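Local coordinates for uncharacterized protein (Ruminococcus gnavus, PDB 4QAN) that is of unknown function but has a cystatin-like fold, is a divergent member of the NTF2-like superfamily and probably binds a metal ion such as magnesium, at residues V8-E13 against E247-T252; A137-S142 against A161-K166. All blocks are in the same frame, centred on the assembly; numbering follows the deposited sequence.

Interaction 1. Residues V8-E13 against E247-T252; sequences VLNVTE and ESSQDT
The backbones of Thr-12 and Asp-251 come within 4.8 Å at their CA atoms, where two irregular loops meet and the amide N of Glu-13 donates to Gln-250 O at 3.1 Å. Toward the other end, Asn-10 reaches across with its carboxamide: ND2 gives a nearly straight bond (170° at the hydrogen) to a lone pair of Ser-249 O, 3.2 Å away, with the acceptor close to the amide plane. The amide gets there because chi1 (-177°) swings CG opposite the backbone N, and its other N-H serves a water that ND2 meets at 2.9 Å. An asparagine suits this place because its one nitrogen has two N-H groups, one for Ser-249 O and one for the water that in turn donates to Glu-247 O. Thr-12 and Thr-252 join hydroxyl to hydroxyl, OG1 to OG1 at 2.6 Å; Thr-12 OG1 also bonds Leu-15 N, and Thr-252 OG1 the hydroxyl of Tyr-210. Asp-251 OD1 accepts from its neighbour Thr-252 N, from above the carboxylate plane, and also bonds Ser-14 OG. The contact lies at the surface, joining the loop after helix 2-6 to the one between helices 237-242 and 254-275, with Thr-252 packed on Leu-257.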
ATOM      1  N   VAL A   8       2.172 -14.822  10.664  1.00 54.56           N
ATOM      2  CA  VAL A   8       2.031 -14.895   9.214  1.00 49.07           C
ATOM      3  C   VAL A   8       3.034 -13.971   8.522  1.00 42.82           C
ATOM      4  O   VAL A   8       2.891 -13.668   7.345  1.00 40.00           O
ATOM      5  CB  VAL A   8       0.579 -14.601   8.770  1.00 50.63           C
ATOM      6  CG1 VAL A   8      -0.374 -15.586   9.428  1.00 55.30           C
ATOM      7  CG2 VAL A   8       0.154 -13.173   9.088  1.00 44.89           C
ATOM      8  N   LEU A   9       4.064 -13.564   9.263  1.00 41.06           N
ATOM      9  CA  LEU A   9       5.104 -12.682   8.764  1.00 41.28           C
ATOM     10  C   LEU A   9       6.364 -13.423   8.337  1.00 39.72           C
ATOM     11  O   LEU A   9       6.871 -14.290   9.045  1.00 39.88           O
ATOM     12  CB  LEU A   9       5.496 -11.652   9.831  1.00 43.29           C
ATOM     13  CG  LEU A   9       4.441 -10.616  10.223  1.00 46.10           C
ATOM     14  CD1 LEU A   9       5.103  -9.495  11.017  1.00 48.37           C
ATOM     15  CD2 LEU A   9       3.723 -10.050   8.998  1.00 47.66           C
ATOM     16  N   ASN A  10       6.874 -13.036   7.172  1.00 39.06           N
ATOM     17  CA  ASN A  10       8.151 -13.496   6.680  1.00 37.20           C
ATOM     18  C   ASN A  10       9.171 -12.489   7.167  1.00 37.30           C
ATOM     19  O   ASN A  10       9.297 -11.392   6.610  1.00 36.61           O
ATOM     20  CB  ASN A  10       8.120 -13.557   5.152  1.00 38.83           C
ATOM     21  CG  ASN A  10       9.400 -14.100   4.553  1.00 42.34           C
ATOM     22  OD1 ASN A  10      10.389 -14.300   5.246  1.00 40.56           O
ATOM     23  ND2 ASN A  10       9.387 -14.326   3.238  1.00 45.68           N
ATOM     24  N   VAL A  11       9.868 -12.842   8.239  1.00 36.98           N
ATOM     25  CA  VAL A  11      10.943 -12.003   8.743  1.00 38.15           C
ATOM     26  C   VAL A  11      12.131 -12.294   7.831  1.00 40.58           C
ATOM     27  O   VAL A  11      12.917 -13.201   8.081  1.00 39.73           O
ATOM     28  CB  VAL A  11      11.282 -12.287  10.223  1.00 39.56           C
ATOM     29  CG1 VAL A  11      12.250 -11.230  10.759  1.00 38.56           C
ATOM     30  CG2 VAL A  11      10.018 -12.304  11.073  1.00 39.68           C
ATOM     31  N   THR A  12      12.224 -11.534   6.745  1.00 42.26           N
ATOM     32  CA  THR A  12      13.232 -11.770   5.713  1.00 41.00           C
ATOM     33  C   THR A  12      14.623 -11.514   6.282  1.00 43.48           C
ATOM     34  O   THR A  12      14.746 -10.922   7.353  1.00 47.90           O
ATOM     35  CB  THR A  12      13.019 -10.839   4.507  1.00 37.99           C
ATOM     36  OG1 THR A  12      13.245  -9.484   4.901  1.00 36.65           O
ATOM     37  CG2 THR A  12      11.618 -10.959   3.951  1.00 38.16           C
ATOM     38  N   GLU A  13      15.662 -11.937   5.559  1.00 46.26           N
ATOM     39  CA  GLU A  13      17.052 -11.694   5.965  1.00 51.25           C
ATOM     40  C   GLU A  13      17.310 -10.213   6.240  1.00 49.74           C
ATOM     41  O   GLU A  13      17.958  -9.868   7.223  1.00 50.85           O
ATOM     42  CB  GLU A  13      18.039 -12.197   4.899  1.00 58.28           C
ATOM     43  CG  GLU A  13      18.277 -13.700   4.921  1.00 68.54           C
ATOM     44  CD  GLU A  13      19.016 -14.215   3.688  1.00 81.33           C
ATOM     45  OE1 GLU A  13      19.702 -13.419   3.000  1.00 74.79           O
ATOM     46  OE2 GLU A  13      18.913 -15.432   3.404  1.00 89.13           O
ATOM     47  N   GLU A 247       4.332 -16.693  -3.061  1.00 42.77           N
ATOM     48  CA  GLU A 247       5.719 -17.092  -2.846  1.00 45.50           C
ATOM     49  C   GLU A 247       6.282 -16.521  -1.571  1.00 42.14           C
ATOM     50  O   GLU A 247       5.869 -15.459  -1.119  1.00 42.42           O
ATOM     51  CB  GLU A 247       6.602 -16.645  -4.011  1.00 51.80           C
ATOM     52  CG  GLU A 247       6.220 -17.218  -5.367  1.00 65.35           C
ATOM     53  CD  GLU A 247       6.440 -18.722  -5.482  1.00 74.07           C
ATOM     54  OE1 GLU A 247       7.083 -19.317  -4.583  1.00 80.30           O
ATOM     55  OE2 GLU A 247       5.964 -19.311  -6.482  1.00 74.43           O
ATOM     56  N   SER A 248       7.222 -17.260  -0.995  1.00 44.21           N
ATOM     57  CA  SER A 248       8.111 -16.763   0.034  1.00 46.00           C
ATOM     58  C   SER A 248       9.430 -16.369  -0.637  1.00 49.26           C
ATOM     59  O   SER A 248       9.614 -16.565  -1.848  1.00 48.54           O
ATOM     60  CB  SER A 248       8.351 -17.839   1.084  1.00 48.60           C
ATOM     61  OG  SER A 248       9.086 -17.328   2.179  1.00 62.25           O
ATOM     62  N   SER A 249      10.341 -15.808   0.144  1.00 42.89           N
ATOM     63  CA  SER A 249      11.676 -15.475  -0.341  1.00 42.05           C
ATOM     64  C   SER A 249      12.608 -15.399   0.841  1.00 41.41           C
ATOM     65  O   SER A 249      12.190 -15.143   1.976  1.00 41.92           O
ATOM     66  CB  SER A 249      11.694 -14.142  -1.113  1.00 41.78           C
ATOM     67  OG  SER A 249      11.142 -13.084  -0.344  1.00 42.10           O
ATOM     68  N   GLN A 250      13.875 -15.633   0.586  1.00 40.88           N
ATOM     69  CA  GLN A 250      14.857 -15.580   1.657  1.00 44.99           C
ATOM     70  C   GLN A 250      14.972 -14.129   2.109  1.00 42.21           C
ATOM     71  O   GLN A 250      14.790 -13.824   3.275  1.00 42.63           O
ATOM     72  CB  GLN A 250      16.206 -16.127   1.187  1.00 48.48           C
ATOM     73  CG  GLN A 250      16.162 -17.572   0.705  1.00 52.28           C
ATOM     74  CD  GLN A 250      15.472 -18.519   1.690  1.00 55.81           C
ATOM     75  OE1 GLN A 250      15.892 -18.655   2.846  1.00 53.11           O
ATOM     76  NE2 GLN A 250      14.413 -19.188   1.229  1.00 53.57           N
ATOM     77  N   ASP A 251      15.211 -13.235   1.157  1.00 41.96           N
ATOM     78  CA  ASP A 251      15.393 -11.825   1.452  1.00 39.54           C
ATOM     79  C   ASP A 251      14.162 -11.014   1.060  1.00 40.55           C
ATOM     80  O   ASP A 251      13.209 -11.537   0.452  1.00 40.66           O
ATOM     81  CB  ASP A 251      16.640 -11.321   0.726  1.00 40.74           C
ATOM     82  CG  ASP A 251      17.236 -10.086   1.367  1.00 41.64           C
ATOM     83  OD1 ASP A 251      16.670  -9.561   2.352  1.00 41.77           O
ATOM     84  OD2 ASP A 251      18.271  -9.635   0.871  1.00 42.11           O
ATOM     85  N   THR A 252      14.167  -9.749   1.471  1.00 38.67           N
ATOM     86  CA  THR A 252      13.119  -8.794   1.123  1.00 36.68           C
ATOM     87  C   THR A 252      13.068  -8.646  -0.393  1.00 36.73           C
ATOM     88  O   THR A 252      14.094  -8.378  -1.020  1.00 35.79           O
ATOM     89  CB  THR A 252      13.427  -7.430   1.770  1.00 37.36           C
ATOM     90  OG1 THR A 252      13.195  -7.511   3.186  1.00 37.43           O
ATOM     91  CG2 THR A 252      12.599  -6.309   1.147  1.00 34.78           C
TER
HETATM   92  O   HOH W   1       6.963 -14.117   1.601  1.00 41.24           O

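Interaction 2. Residues A137-S142 against A161-K166; sequences AAQEVS and AVQYEK
Tyr-164 turns one face of its ring to Ala-138, whose CB stands 4.0 Å above the plane, offset toward the rim; Ala-137 O approaches the same ring obliquely, 3.7 Å from CE1. The phenol OH bonds Leu-136 O, which ties the ring to the turn that ends helix 126-135, where Ala-137 is the positive-phi residue of a Schellman motif. Alanine's single methyl meets both this ring and Val-162, the latter tightly: Ala-138 CB lies 3.2 Å from Val-162 CG2. Next along, Gln-139 N donates to Gln-163 O at 2.9 Å, while its side chain, extended beyond CG (chi2 -170°), carries OE1 to Lys-166 N at 2.6 Å, with the donor tilted 21° from the carbonyl plane. Antiparallel pairing follows: Val-141 faces Val-162 in a non-hydrogen-bonded pair, and Ser-142 and Ala-161 exchange bonds, Ser-142 N to Ala-161 O at 2.9 Å. The branched valines suit the buried face, packing also on Leu-136, whereas Glu-140 and Gln-163 run side by side on the other and touch Trp-168. Backbone bonds therefore set the hairpin's register, apolar side chains pack on one face, and a glutamine side-chain carbonyl takes a backbone N-H beyond the end of strand 153-164.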
ATOM      1  N   ALA A 137      -0.903  15.899   8.865  1.00 48.02           N
ATOM      2  CA  ALA A 137      -0.979  16.112  10.318  1.00 49.42           C
ATOM      3  C   ALA A 137       0.422  16.072  10.945  1.00 52.01           C
ATOM      4  O   ALA A 137       0.641  15.468  12.000  1.00 50.88           O
ATOM      5  CB  ALA A 137      -1.895  15.093  10.971  1.00 46.24           C
ATOM      6  N   ALA A 138       1.362  16.736  10.277  1.00 54.75           N
ATOM      7  CA  ALA A 138       2.773  16.668  10.632  1.00 57.17           C
ATOM      8  C   ALA A 138       3.203  17.897  11.414  1.00 61.05           C
ATOM      9  O   ALA A 138       2.622  18.970  11.276  1.00 63.86           O
ATOM     10  CB  ALA A 138       3.610  16.539   9.374  1.00 55.38           C
ATOM     11  N   GLN A 139       4.236  17.732  12.230  1.00 62.86           N
ATOM     12  CA  GLN A 139       4.818  18.858  12.953  1.00 66.19           C
ATOM     13  C   GLN A 139       5.450  19.856  11.984  1.00 63.38           C
ATOM     14  O   GLN A 139       5.165  21.041  12.055  1.00 62.84           O
ATOM     15  CB  GLN A 139       5.865  18.372  13.945  1.00 69.51           C
ATOM     16  CG  GLN A 139       5.302  17.512  15.058  1.00 72.01           C
ATOM     17  CD  GLN A 139       6.331  17.260  16.138  1.00 79.04           C
ATOM     18  OE1 GLN A 139       7.428  16.769  15.860  1.00 78.58           O
ATOM     19  NE2 GLN A 139       5.993  17.606  17.376  1.00 85.47           N
ATOM     20  N   GLU A 140       6.306  19.363  11.090  1.00 60.86           N
ATOM     21  CA  GLU A 140       6.885  20.169  10.012  1.00 60.05           C
ATOM     22  C   GLU A 140       6.918  19.370   8.706  1.00 56.99           C
ATOM     23  O   GLU A 140       7.148  18.158   8.718  1.00 55.15           O
ATOM     24  CB  GLU A 140       8.328  20.579  10.331  1.00 63.62           C
ATOM     25  CG  GLU A 140       8.551  21.400  11.595  1.00 67.33           C
ATOM     26  CD  GLU A 140       9.889  22.135  11.584  1.00 72.60           C
ATOM     27  OE1 GLU A 140      10.395  22.446  10.476  1.00 73.18           O
ATOM     28  OE2 GLU A 140      10.439  22.407  12.678  1.00 74.32           O
ATOM     29  N   VAL A 141       6.684  20.056   7.590  1.00 55.37           N
ATOM     30  CA  VAL A 141       7.019  19.548   6.263  1.00 53.46           C
ATOM     31  C   VAL A 141       8.120  20.426   5.700  1.00 55.59           C
ATOM     32  O   VAL A 141       8.062  21.650   5.804  1.00 60.40           O
ATOM     33  CB  VAL A 141       5.803  19.556   5.306  1.00 52.34           C
ATOM     34  CG1 VAL A 141       6.233  19.398   3.854  1.00 51.18           C
ATOM     35  CG2 VAL A 141       4.841  18.445   5.675  1.00 50.80           C
ATOM     36  N   SER A 142       9.133  19.806   5.112  1.00 57.15           N
ATOM     37  CA  SER A 142      10.221  20.554   4.483  1.00 60.17           C
ATOM     38  C   SER A 142      10.453  20.030   3.069  1.00 59.58           C
ATOM     39  O   SER A 142      10.817  18.869   2.890  1.00 57.63           O
ATOM     40  CB  SER A 142      11.493  20.436   5.308  1.00 60.27           C
ATOM     41  OG  SER A 142      12.584  20.952   4.583  1.00 64.93           O
ATOM     42  N   ALA A 161      10.205  15.948   2.860  1.00 48.96           N
ATOM     43  CA  ALA A 161      10.576  15.406   4.162  1.00 49.07           C
ATOM     44  C   ALA A 161       9.548  15.829   5.187  1.00 49.80           C
ATOM     45  O   ALA A 161       9.034  16.946   5.134  1.00 52.45           O
ATOM     46  CB  ALA A 161      11.945  15.914   4.570  1.00 50.16           C
ATOM     47  N   VAL A 162       9.261  14.945   6.133  1.00 51.36           N
ATOM     48  CA  VAL A 162       8.216  15.207   7.120  1.00 52.83           C
ATOM     49  C   VAL A 162       8.725  14.934   8.531  1.00 53.62           C
ATOM     50  O   VAL A 162       9.557  14.056   8.728  1.00 55.42           O
ATOM     51  CB  VAL A 162       6.923  14.418   6.788  1.00 51.58           C
ATOM     52  CG1 VAL A 162       7.115  12.914   6.937  1.00 51.52           C
ATOM     53  CG2 VAL A 162       5.765  14.907   7.642  1.00 53.85           C
ATOM     54  N   GLN A 163       8.262  15.733   9.494  1.00 54.28           N
ATOM     55  CA  GLN A 163       8.594  15.523  10.899  1.00 57.26           C
ATOM     56  C   GLN A 163       7.359  15.136  11.714  1.00 59.22           C
ATOM     57  O   GLN A 163       6.299  15.787  11.625  1.00 59.34           O
ATOM     58  CB  GLN A 163       9.226  16.777  11.512  1.00 59.30           C
ATOM     59  CG  GLN A 163       9.932  16.504  12.834  1.00 60.81           C
ATOM     60  CD  GLN A 163      10.272  17.777  13.598  1.00 64.33           C
ATOM     61  OE1 GLN A 163       9.424  18.649  13.781  1.00 63.84           O
ATOM     62  NE2 GLN A 163      11.517  17.883  14.054  1.00 68.17           N
ATOM     63  N   TYR A 164       7.507  14.062  12.491  1.00 57.51           N
ATOM     64  CA  TYR A 164       6.531  13.681  13.501  1.00 58.43           C
ATOM     65  C   TYR A 164       7.278  13.437  14.798  1.00 59.39           C
ATOM     66  O   TYR A 164       8.282  12.732  14.807  1.00 59.99           O
ATOM     67  CB  TYR A 164       5.805  12.398  13.128  1.00 53.58           C
ATOM     68  CG  TYR A 164       4.976  12.440  11.871  1.00 50.34           C
ATOM     69  CD1 TYR A 164       3.630  12.799  11.904  1.00 49.40           C
ATOM     70  CD2 TYR A 164       5.526  12.076  10.653  1.00 47.69           C
ATOM     71  CE1 TYR A 164       2.861  12.803  10.745  1.00 48.64           C
ATOM     72  CE2 TYR A 164       4.772  12.085   9.494  1.00 47.03           C
ATOM     73  CZ  TYR A 164       3.440  12.442   9.541  1.00 47.13           C
ATOM     74  OH  TYR A 164       2.709  12.434   8.366  1.00 45.23           O
ATOM     75  N   GLU A 165       6.772  14.013  15.884  1.00 62.84           N
ATOM     76  CA  GLU A 165       7.361  13.864  17.217  1.00 65.08           C
ATOM     77  C   GLU A 165       8.876  14.051  17.207  1.00 64.25           C
ATOM     78  O   GLU A 165       9.622  13.281  17.819  1.00 66.19           O
ATOM     79  CB  GLU A 165       6.976  12.509  17.819  1.00 67.50           C
ATOM     80  CG  GLU A 165       5.481  12.234  17.758  1.00 70.62           C
ATOM     81  CD  GLU A 165       4.962  11.455  18.952  1.00 75.71           C
ATOM     82  OE1 GLU A 165       4.830  12.054  20.045  1.00 75.13           O
ATOM     83  OE2 GLU A 165       4.662  10.250  18.789  1.00 81.74           O
ATOM     84  N   LYS A 166       9.315  15.094  16.510  1.00 64.49           N
ATOM     85  CA  LYS A 166      10.718  15.516  16.502  1.00 65.58           C
ATOM     86  C   LYS A 166      11.637  14.571  15.717  1.00 63.75           C
ATOM     87  O   LYS A 166      12.851  14.634  15.863  1.00 64.30           O
ATOM     88  CB  LYS A 166      11.233  15.707  17.939  1.00 69.48           C
ATOM     89  CG  LYS A 166      10.169  16.172  18.936  1.00 70.98           C
ATOM     90  CD  LYS A 166      10.755  16.901  20.135  1.00 73.62           C
ATOM     91  CE  LYS A 166      10.530  18.400  20.015  1.00 76.19           C
ATOM     92  NZ  LYS A 166      11.136  19.144  21.151  1.00 81.50           N
TER

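Interactions 1 and 2 do not touch: their centres are 31 Å apart and their nearest atoms about 21 Å. They also work at different ranges. In interaction 1 the loop near the N-terminus meets a loop 234 residues later, across a span that contains the whole of interaction 2; interaction 2 joins segments 19 residues apart and lies at the open end of the hairpin of strands 140-150 and 153-164. One is a polar surface contact between irregular loops, the other a partly buried sheet contact with an apolar face. Both lie away from Ser-360, where magnesium is seen bound in a structure of this protein, so neither contact has an evident part in metal binding; each joins parts of the fold.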